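Local structure of fatty acid-binding protein TM_1468 (1VPV) at residues A[97-111]-A[123-137]. The protein binds long-chain fatty acids such as palmitate and may take part in lipid transport or fatty acid metabolism. Numbering follows the deposited sequence.
Sequences VVLVLTLSSKLSGTY and IPVYVVDTLLASGAI. With PLM (palmitic acid), chain D.
Asp129 receives the backbone N of Ser105 on its OD1 at 2.9 Å, on the syn side though 33° out of the carboxylate plane, while Leu131 N meets the same oxygen from the opposite face and closes an Asx turn. The setting is a beta-alpha-beta unit of the DegV fold, made of strand 97-102, helix 110-118 and strand 125-129, whose loops beyond the parallel strands reach the lipid. With CG anti to the backbone N (chi1 -174°), the Asp129 carboxylate is directed at the Ser104-Ser105 backbone. Replacing Asp129 by an alanine would remove this group and is likely to leave Ser105 N and Leu131 N without their shared acceptor, the turn after the strand looser. Thr102 O accepts from both N and OG1 of Thr130, the latter at 2.6 Å and tilted from the carbonyl plane; Ser104 N then bonds Leu132 O. Behind these, bonds alternate between the strands from Val98 N with Pro124 O to Thr102 N with Val128 O. On one face Val100 CG2 touches Val125 CG1 at 3.8 Å beneath helix 80-92, and the Tyr111 and Asp129 side chains cross at about a right angle, Tyr111 CE1 lying 3.7 Å from Asp129 CB. On the other, covered by helix 154-166, Leu99 CD1 meets Val128 CG2. Beyond the strands, Ser108 and Thr75 bind palmitate, though the modelled Ser108 OG bond is doubtfully short, and Leu103 CD1 lies 3.9 Å from palmitate C4.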
ATOM      1  N   VAL A  97     -18.451  -2.521  14.526  1.00 14.21           N
ATOM      2  CA  VAL A  97     -17.227  -3.305  14.297  1.00 16.18           C
ATOM      3  C   VAL A  97     -16.188  -2.427  13.560  1.00 17.93           C
ATOM      4  O   VAL A  97     -16.546  -1.613  12.699  1.00 14.68           O
ATOM      5  CB  VAL A  97     -17.504  -4.568  13.423  1.00 17.79           C
ATOM      6  CG1 VAL A  97     -16.211  -5.327  13.114  1.00 19.44           C
ATOM      7  CG2 VAL A  97     -18.488  -5.511  14.075  1.00 20.85           C
ATOM      8  N   VAL A  98     -14.911  -2.568  13.926  1.00 19.84           N
ATOM      9  CA  VAL A  98     -13.820  -1.965  13.152  1.00 20.05           C
ATOM     10  C   VAL A  98     -13.003  -3.078  12.506  1.00 19.45           C
ATOM     11  O   VAL A  98     -12.611  -4.039  13.170  1.00 18.30           O
ATOM     12  CB  VAL A  98     -12.868  -1.155  14.006  1.00 19.71           C
ATOM     13  CG1 VAL A  98     -11.853  -0.481  13.110  1.00 22.88           C
ATOM     14  CG2 VAL A  98     -13.610  -0.124  14.828  1.00 20.66           C
ATOM     15  N   LEU A  99     -12.772  -2.949  11.213  1.00 17.96           N
ATOM     16  CA  LEU A  99     -11.919  -3.871  10.494  1.00 21.51           C
ATOM     17  C   LEU A  99     -10.659  -3.143  10.081  1.00 20.44           C
ATOM     18  O   LEU A  99     -10.730  -2.228   9.278  1.00 23.36           O
ATOM     19  CB  LEU A  99     -12.634  -4.383   9.244  1.00 21.27           C
ATOM     20  CG  LEU A  99     -11.772  -5.249   8.306  1.00 28.20           C
ATOM     21  CD1 LEU A  99     -11.368  -6.548   8.993  1.00 31.56           C
ATOM     22  CD2 LEU A  99     -12.516  -5.545   7.013  1.00 26.00           C
ATOM     23  N   VAL A 100      -9.510  -3.567  10.600  1.00 21.99           N
ATOM     24  CA  VAL A 100      -8.200  -2.935  10.322  1.00 21.14           C
ATOM     25  C   VAL A 100      -7.338  -3.805   9.392  1.00 19.35           C
ATOM     26  O   VAL A 100      -7.116  -4.981   9.647  1.00 21.85           O
ATOM     27  CB  VAL A 100      -7.391  -2.717  11.650  1.00 20.39           C
ATOM     28  CG1 VAL A 100      -6.081  -1.985  11.394  1.00 13.18           C
ATOM     29  CG2 VAL A 100      -8.227  -2.000  12.681  1.00 19.45           C
ATOM     30  N   LEU A 101      -6.848  -3.202   8.332  1.00 20.54           N
ATOM     31  CA  LEU A 101      -5.905  -3.840   7.409  1.00 22.69           C
ATOM     32  C   LEU A 101      -4.612  -3.070   7.479  1.00 22.08           C
ATOM     33  O   LEU A 101      -4.571  -1.877   7.144  1.00 24.47           O
ATOM     34  CB  LEU A 101      -6.431  -3.792   5.954  1.00 24.70           C
ATOM     35  CG  LEU A 101      -7.412  -4.909   5.631  1.00 28.98           C
ATOM     36  CD1 LEU A 101      -8.720  -4.594   6.241  1.00 35.23           C
ATOM     37  CD2 LEU A 101      -7.577  -5.115   4.148  1.00 39.96           C
ATOM     38  N   THR A 102      -3.564  -3.724   7.951  1.00 24.18           N
ATOM     39  CA  THR A 102      -2.260  -3.077   8.065  1.00 24.11           C
ATOM     40  C   THR A 102      -1.289  -3.629   7.082  1.00 22.93           C
ATOM     41  O   THR A 102      -1.409  -4.774   6.631  1.00 24.28           O
ATOM     42  CB  THR A 102      -1.613  -3.279   9.425  1.00 25.60           C
ATOM     43  OG1 THR A 102      -1.174  -4.645   9.558  1.00 27.36           O
ATOM     44  CG2 THR A 102      -2.577  -2.881  10.545  1.00 27.70           C
ATOM     45  N   LEU A 103      -0.270  -2.833   6.810  1.00 23.48           N
ATOM     46  CA  LEU A 103       0.889  -3.346   6.085  1.00 23.56           C
ATOM     47  C   LEU A 103       1.535  -4.556   6.807  1.00 19.78           C
ATOM     48  O   LEU A 103       1.349  -4.781   8.006  1.00 17.65           O
ATOM     49  CB  LEU A 103       1.911  -2.224   5.803  1.00 23.33           C
ATOM     50  CG  LEU A 103       2.855  -1.796   6.907  1.00 26.93           C
ATOM     51  CD1 LEU A 103       4.062  -1.153   6.293  1.00 26.71           C
ATOM     52  CD2 LEU A 103       2.213  -0.880   7.941  1.00 33.84           C
ATOM     53  N   SER A 104       2.287  -5.322   6.034  1.00 19.46           N
ATOM     54  CA  SER A 104       2.940  -6.532   6.502  1.00 19.76           C
ATOM     55  C   SER A 104       3.560  -6.401   7.882  1.00 20.16           C
ATOM     56  O   SER A 104       4.350  -5.476   8.147  1.00 23.11           O
ATOM     57  CB  SER A 104       4.036  -6.943   5.523  1.00 17.77           C
ATOM     58  OG  SER A 104       4.868  -7.926   6.130  1.00 27.90           O
ATOM     59  N   SER A 105       3.264  -7.359   8.735  1.00 19.66           N
ATOM     60  CA  SER A 105       3.882  -7.433  10.046  1.00 23.84           C
ATOM     61  C   SER A 105       5.385  -7.643   9.957  1.00 25.29           C
ATOM     62  O   SER A 105       6.095  -7.525  10.957  1.00 28.76           O
ATOM     63  CB  SER A 105       3.291  -8.603  10.859  1.00 24.82           C
ATOM     64  OG  SER A 105       3.534  -9.837  10.192  1.00 22.88           O
ATOM     65  N   LYS A 106       5.859  -8.004   8.778  1.00 27.01           N
ATOM     66  CA  LYS A 106       7.282  -8.248   8.558  1.00 27.34           C
ATOM     67  C   LYS A 106       8.023  -6.960   8.265  1.00 24.92           C
ATOM     68  O   LYS A 106       9.224  -6.941   8.361  1.00 22.17           O
ATOM     69  CB  LYS A 106       7.496  -9.190   7.374  1.00 27.39           C
ATOM     70  CG  LYS A 106       6.653 -10.430   7.429  1.00 29.96           C
ATOM     71  CD  LYS A 106       7.243 -11.470   8.299  1.00 32.66           C
ATOM     72  CE  LYS A 106       6.876 -12.841   7.781  1.00 36.47           C
ATOM     73  NZ  LYS A 106       7.311 -12.940   6.357  1.00 44.58           N
ATOM     74  N   LEU A 107       7.298  -5.918   7.850  1.00 25.02           N
ATOM     75  CA  LEU A 107       7.887  -4.626   7.501  1.00 21.64           C
ATOM     76  C   LEU A 107       7.715  -3.587   8.614  1.00 20.94           C
ATOM     77  O   LEU A 107       8.391  -2.575   8.608  1.00 23.43           O
ATOM     78  CB  LEU A 107       7.287  -4.094   6.192  1.00 18.20           C
ATOM     79  CG  LEU A 107       7.423  -4.974   4.925  1.00 23.15           C
ATOM     80  CD1 LEU A 107       6.824  -4.300   3.739  1.00 23.74           C
ATOM     81  CD2 LEU A 107       8.869  -5.393   4.580  1.00 20.86           C
ATOM     82  N   SER A 108       6.851  -3.824   9.590  1.00 18.60           N
ATOM     83  CA  SER A 108       6.466  -2.739  10.485  1.00 18.51           C
ATOM     84  C   SER A 108       5.740  -3.285  11.686  1.00 18.81           C
ATOM     85  O   SER A 108       5.044  -4.311  11.582  1.00 18.92           O
ATOM     86  CB  SER A 108       5.545  -1.745   9.717  1.00 20.74           C
ATOM     87  OG  SER A 108       5.060  -0.677  10.517  1.00 18.62           O
ATOM     88  N   GLY A 109       5.901  -2.602  12.818  1.00 17.95           N
ATOM     89  CA  GLY A 109       5.128  -2.909  14.064  1.00 19.30           C
ATOM     90  C   GLY A 109       3.709  -2.313  14.075  1.00 20.46           C
ATOM     91  O   GLY A 109       3.011  -2.340  15.084  1.00 16.58           O
ATOM     92  N   THR A 110       3.264  -1.781  12.936  1.00 20.19           N
ATOM     93  CA  THR A 110       1.920  -1.246  12.868  1.00 20.76           C
ATOM     94  C   THR A 110       0.871  -2.294  13.260  1.00 20.47           C
ATOM     95  O   THR A 110      -0.023  -2.020  14.072  1.00 19.37           O
ATOM     96  CB  THR A 110       1.642  -0.674  11.481  1.00 20.56           C
ATOM     97  OG1 THR A 110       2.598   0.363  11.222  1.00 19.05           O
ATOM     98  CG2 THR A 110       0.246  -0.084  11.422  1.00 23.27           C
ATOM     99  N   TYR A 111       1.007  -3.493  12.710  1.00 20.07           N
ATOM    100  CA  TYR A 111       0.117  -4.589  13.048  1.00 20.83           C
ATOM    101  C   TYR A 111       0.144  -4.855  14.540  1.00 23.05           C
ATOM    102  O   TYR A 111      -0.917  -5.068  15.155  1.00 23.70           O
ATOM    103  CB  TYR A 111       0.471  -5.855  12.260  1.00 20.48           C
ATOM    104  CG  TYR A 111      -0.261  -7.085  12.716  1.00 18.35           C
ATOM    105  CD1 TYR A 111      -1.521  -7.385  12.232  1.00 23.02           C
ATOM    106  CD2 TYR A 111       0.310  -7.960  13.646  1.00 20.42           C
ATOM    107  CE1 TYR A 111      -2.198  -8.520  12.660  1.00 20.51           C
ATOM    108  CE2 TYR A 111      -0.361  -9.089  14.084  1.00 16.82           C
ATOM    109  CZ  TYR A 111      -1.615  -9.356  13.579  1.00 22.25           C
ATOM    110  OH  TYR A 111      -2.289 -10.470  13.999  1.00 25.59           O
ATOM    111  N   ILE A 123     -15.165  -2.233  21.624  1.00 25.51           N
ATOM    112  CA  ILE A 123     -15.745  -2.393  20.307  1.00 24.20           C
ATOM    113  C   ILE A 123     -14.948  -3.463  19.559  1.00 21.97           C
ATOM    114  O   ILE A 123     -13.727  -3.385  19.513  1.00 25.26           O
ATOM    115  CB  ILE A 123     -15.776  -1.014  19.549  1.00 24.14           C
ATOM    116  CG1 ILE A 123     -16.301  -1.179  18.122  1.00 24.62           C
ATOM    117  CG2 ILE A 123     -14.367  -0.324  19.518  1.00 22.93           C
ATOM    118  CD1 ILE A 123     -16.452   0.152  17.370  1.00 24.39           C
ATOM    119  N   PRO A 124     -15.624  -4.468  18.978  1.00 19.31           N
ATOM    120  CA  PRO A 124     -14.851  -5.556  18.387  1.00 18.29           C
ATOM    121  C   PRO A 124     -14.000  -5.028  17.237  1.00 19.35           C
ATOM    122  O   PRO A 124     -14.489  -4.305  16.390  1.00 22.92           O
ATOM    123  CB  PRO A 124     -15.907  -6.531  17.891  1.00 18.64           C
ATOM    124  CG  PRO A 124     -17.216  -6.034  18.320  1.00 14.44           C
ATOM    125  CD  PRO A 124     -17.077  -4.648  18.813  1.00 19.61           C
ATOM    126  N   VAL A 125     -12.708  -5.314  17.266  1.00 20.55           N
ATOM    127  CA  VAL A 125     -11.784  -4.834  16.246  1.00 19.04           C
ATOM    128  C   VAL A 125     -11.099  -6.044  15.699  1.00 19.17           C
ATOM    129  O   VAL A 125     -10.512  -6.812  16.438  1.00 22.17           O
ATOM    130  CB  VAL A 125     -10.736  -3.896  16.843  1.00 19.24           C
ATOM    131  CG1 VAL A 125      -9.678  -3.516  15.799  1.00 22.48           C
ATOM    132  CG2 VAL A 125     -11.403  -2.640  17.438  1.00 21.31           C
ATOM    133  N   TYR A 126     -11.196  -6.238  14.398  1.00 21.31           N
ATOM    134  CA  TYR A 126     -10.534  -7.344  13.735  1.00 20.77           C
ATOM    135  C   TYR A 126      -9.366  -6.810  12.924  1.00 20.83           C
ATOM    136  O   TYR A 126      -9.546  -5.966  12.065  1.00 23.36           O
ATOM    137  CB  TYR A 126     -11.529  -8.039  12.844  1.00 20.66           C
ATOM    138  CG  TYR A 126     -12.619  -8.712  13.624  1.00 22.29           C
ATOM    139  CD1 TYR A 126     -12.493 -10.028  14.038  1.00 23.83           C
ATOM    140  CD2 TYR A 126     -13.797  -8.043  13.926  1.00 21.56           C
ATOM    141  CE1 TYR A 126     -13.514 -10.659  14.745  1.00 26.28           C
ATOM    142  CE2 TYR A 126     -14.811  -8.660  14.627  1.00 20.11           C
ATOM    143  CZ  TYR A 126     -14.664  -9.962  15.040  1.00 23.24           C
ATOM    144  OH  TYR A 126     -15.669 -10.569  15.763  1.00 26.86           O
ATOM    145  N   VAL A 127      -8.167  -7.295  13.212  1.00 20.44           N
ATOM    146  CA  VAL A 127      -6.983  -6.776  12.577  1.00 20.06           C
ATOM    147  C   VAL A 127      -6.416  -7.786  11.615  1.00 19.22           C
ATOM    148  O   VAL A 127      -6.106  -8.883  12.012  1.00 15.75           O
ATOM    149  CB  VAL A 127      -5.887  -6.439  13.590  1.00 20.84           C
ATOM    150  CG1 VAL A 127      -4.777  -5.611  12.879  1.00 22.98           C
ATOM    151  CG2 VAL A 127      -6.452  -5.671  14.768  1.00 14.28           C
ATOM    152  N   VAL A 128      -6.292  -7.392  10.354  1.00 19.90           N
ATOM    153  CA  VAL A 128      -5.768  -8.260   9.311  1.00 20.54           C
ATOM    154  C   VAL A 128      -4.380  -7.807   8.888  1.00 20.25           C
ATOM    155  O   VAL A 128      -4.185  -6.632   8.459  1.00 17.91           O
ATOM    156  CB  VAL A 128      -6.690  -8.274   8.081  1.00 20.82           C
ATOM    157  CG1 VAL A 128      -6.109  -9.154   6.971  1.00 26.41           C
ATOM    158  CG2 VAL A 128      -8.030  -8.802   8.479  1.00 23.54           C
ATOM    159  N   ASP A 129      -3.425  -8.724   9.066  1.00 20.92           N
ATOM    160  CA  ASP A 129      -2.053  -8.609   8.552  1.00 21.69           C
ATOM    161  C   ASP A 129      -2.068  -8.889   7.047  1.00 22.87           C
ATOM    162  O   ASP A 129      -1.985 -10.035   6.650  1.00 26.38           O
ATOM    163  CB  ASP A 129      -1.104  -9.620   9.247  1.00 20.19           C
ATOM    164  CG  ASP A 129       0.394  -9.429   8.827  1.00 29.18           C
ATOM    165  OD1 ASP A 129       0.675  -8.534   7.997  1.00 23.15           O
ATOM    166  OD2 ASP A 129       1.301 -10.151   9.331  1.00 20.13           O
ATOM    167  N   THR A 130      -2.119  -7.854   6.212  1.00 22.89           N
ATOM    168  CA  THR A 130      -2.238  -8.060   4.779  1.00 24.65           C
ATOM    169  C   THR A 130      -1.008  -8.680   4.129  1.00 25.22           C
ATOM    170  O   THR A 130      -1.105  -9.114   2.991  1.00 23.06           O
ATOM    171  CB  THR A 130      -2.444  -6.746   4.014  1.00 24.06           C
ATOM    172  OG1 THR A 130      -1.325  -5.903   4.250  1.00 21.08           O
ATOM    173  CG2 THR A 130      -3.695  -6.065   4.450  1.00 27.46           C
ATOM    174  N   LEU A 131       0.150  -8.648   4.803  1.00 25.59           N
ATOM    175  CA  LEU A 131       1.432  -9.036   4.175  1.00 25.42           C
ATOM    176  C   LEU A 131       1.707  -8.222   2.891  1.00 24.83           C
ATOM    177  O   LEU A 131       2.379  -8.680   1.976  1.00 26.72           O
ATOM    178  CB  LEU A 131       1.506 -10.548   3.889  1.00 22.66           C
ATOM    179  CG  LEU A 131       1.267 -11.465   5.104  1.00 30.10           C
ATOM    180  CD1 LEU A 131       1.299 -12.928   4.677  1.00 25.74           C
ATOM    181  CD2 LEU A 131       2.264 -11.253   6.285  1.00 26.25           C
ATOM    182  N   LEU A 132       1.189  -7.006   2.831  1.00 23.37           N
ATOM    183  CA  LEU A 132       1.452  -6.157   1.700  1.00 23.75           C
ATOM    184  C   LEU A 132       1.816  -4.777   2.170  1.00 25.12           C
ATOM    185  O   LEU A 132       2.180  -4.577   3.341  1.00 24.14           O
ATOM    186  CB  LEU A 132       0.260  -6.145   0.755  1.00 24.54           C
ATOM    187  CG  LEU A 132      -0.078  -7.535   0.180  1.00 28.32           C
ATOM    188  CD1 LEU A 132      -1.478  -7.505  -0.353  1.00 29.09           C
ATOM    189  CD2 LEU A 132       0.917  -7.980  -0.871  1.00 29.16           C
ATOM    190  N   ALA A 133       1.821  -3.849   1.222  1.00 26.54           N
ATOM    191  CA  ALA A 133       2.069  -2.458   1.510  1.00 26.77           C
ATOM    192  C   ALA A 133       1.632  -1.633   0.305  1.00 27.16           C
ATOM    193  O   ALA A 133       1.455  -2.194  -0.786  1.00 26.15           O
ATOM    194  CB  ALA A 133       3.504  -2.244   1.812  1.00 26.62           C
ATOM    195  N   SER A 134       1.422  -0.331   0.551  1.00 25.74           N
ATOM    196  CA  SER A 134       1.133   0.679  -0.455  1.00 24.89           C
ATOM    197  C   SER A 134      -0.117   0.302  -1.200  1.00 25.85           C
ATOM    198  O   SER A 134      -1.036  -0.226  -0.572  1.00 23.17           O
ATOM    199  CB  SER A 134       2.314   0.882  -1.388  1.00 27.24           C
ATOM    200  OG  SER A 134       2.012   1.834  -2.401  1.00 25.72           O
ATOM    201  N   GLY A 135      -0.169   0.580  -2.519  1.00 25.91           N
ATOM    202  CA  GLY A 135      -1.436   0.488  -3.304  1.00 22.42           C
ATOM    203  C   GLY A 135      -2.062  -0.907  -3.379  1.00 24.11           C
ATOM    204  O   GLY A 135      -3.181  -1.084  -3.886  1.00 27.68           O
ATOM    205  N   ALA A 136      -1.367  -1.931  -2.915  1.00 21.03           N
ATOM    206  CA  ALA A 136      -1.989  -3.235  -2.887  1.00 22.22           C
ATOM    207  C   ALA A 136      -2.975  -3.366  -1.723  1.00 23.72           C
ATOM    208  O   ALA A 136      -3.913  -4.122  -1.827  1.00 25.25           O
ATOM    209  CB  ALA A 136      -0.961  -4.313  -2.837  1.00 22.18           C
ATOM    210  N   ILE A 137      -2.773  -2.633  -0.630  1.00 23.80           N
ATOM    211  CA  ILE A 137      -3.590  -2.808   0.582  1.00 23.32           C
ATOM    212  C   ILE A 137      -5.053  -2.401   0.421  1.00 22.67           C
ATOM    213  O   ILE A 137      -5.938  -3.064   0.977  1.00 25.09           O
ATOM    214  CB  ILE A 137      -2.988  -2.070   1.801  1.00 24.42           C
ATOM    215  CG1 ILE A 137      -1.817  -2.867   2.360  1.00 23.50           C
ATOM    216  CG2 ILE A 137      -4.057  -1.852   2.945  1.00 26.69           C
ATOM    217  CD1 ILE A 137      -0.866  -2.030   3.174  1.00 32.68           C
TER
HETATM  218  C1  PLM D 501       7.231   1.924   9.929  1.00 34.58           C
HETATM  219  O1  PLM D 501       6.704   1.155  10.786  1.00 33.10           O
HETATM  220  O2  PLM D 501       8.133   2.763  10.249  1.00 29.42           O
HETATM  221  C2  PLM D 501       6.735   1.835   8.504  1.00 28.71           C
HETATM  222  C3  PLM D 501       7.703   1.064   7.630  1.00 19.59           C
HETATM  223  C4  PLM D 501       7.249   1.116   6.177  1.00 17.20           C
HETATM  224  C5  PLM D 501       8.277   0.396   5.310  1.00 17.40           C
HETATM  225  C6  PLM D 501       7.904   0.409   3.850  1.00 19.64           C
HETATM  226  C7  PLM D 501       8.889  -0.364   2.987  1.00 20.02           C
HETATM  227  C8  PLM D 501       8.730  -0.002   1.513  1.00 18.58           C
HETATM  228  C9  PLM D 501       7.495  -0.637   0.913  1.00 18.97           C
HETATM  229  CA  PLM D 501       7.279  -0.216  -0.527  1.00 21.27           C
HETATM  230  CB  PLM D 501       6.125  -0.991  -1.144  1.00 15.01           C
HETATM  231  CC  PLM D 501       5.720  -0.367  -2.477  1.00 18.39           C
HETATM  232  CD  PLM D 501       4.667  -1.212  -3.224  1.00 20.79           C
HETATM  233  CE  PLM D 501       4.101  -0.491  -4.434  1.00 21.45           C
HETATM  234  CF  PLM D 501       3.202  -1.380  -5.279  1.00 28.46           C
HETATM  235  CG  PLM D 501       1.766  -1.441  -4.750  1.00 28.46           C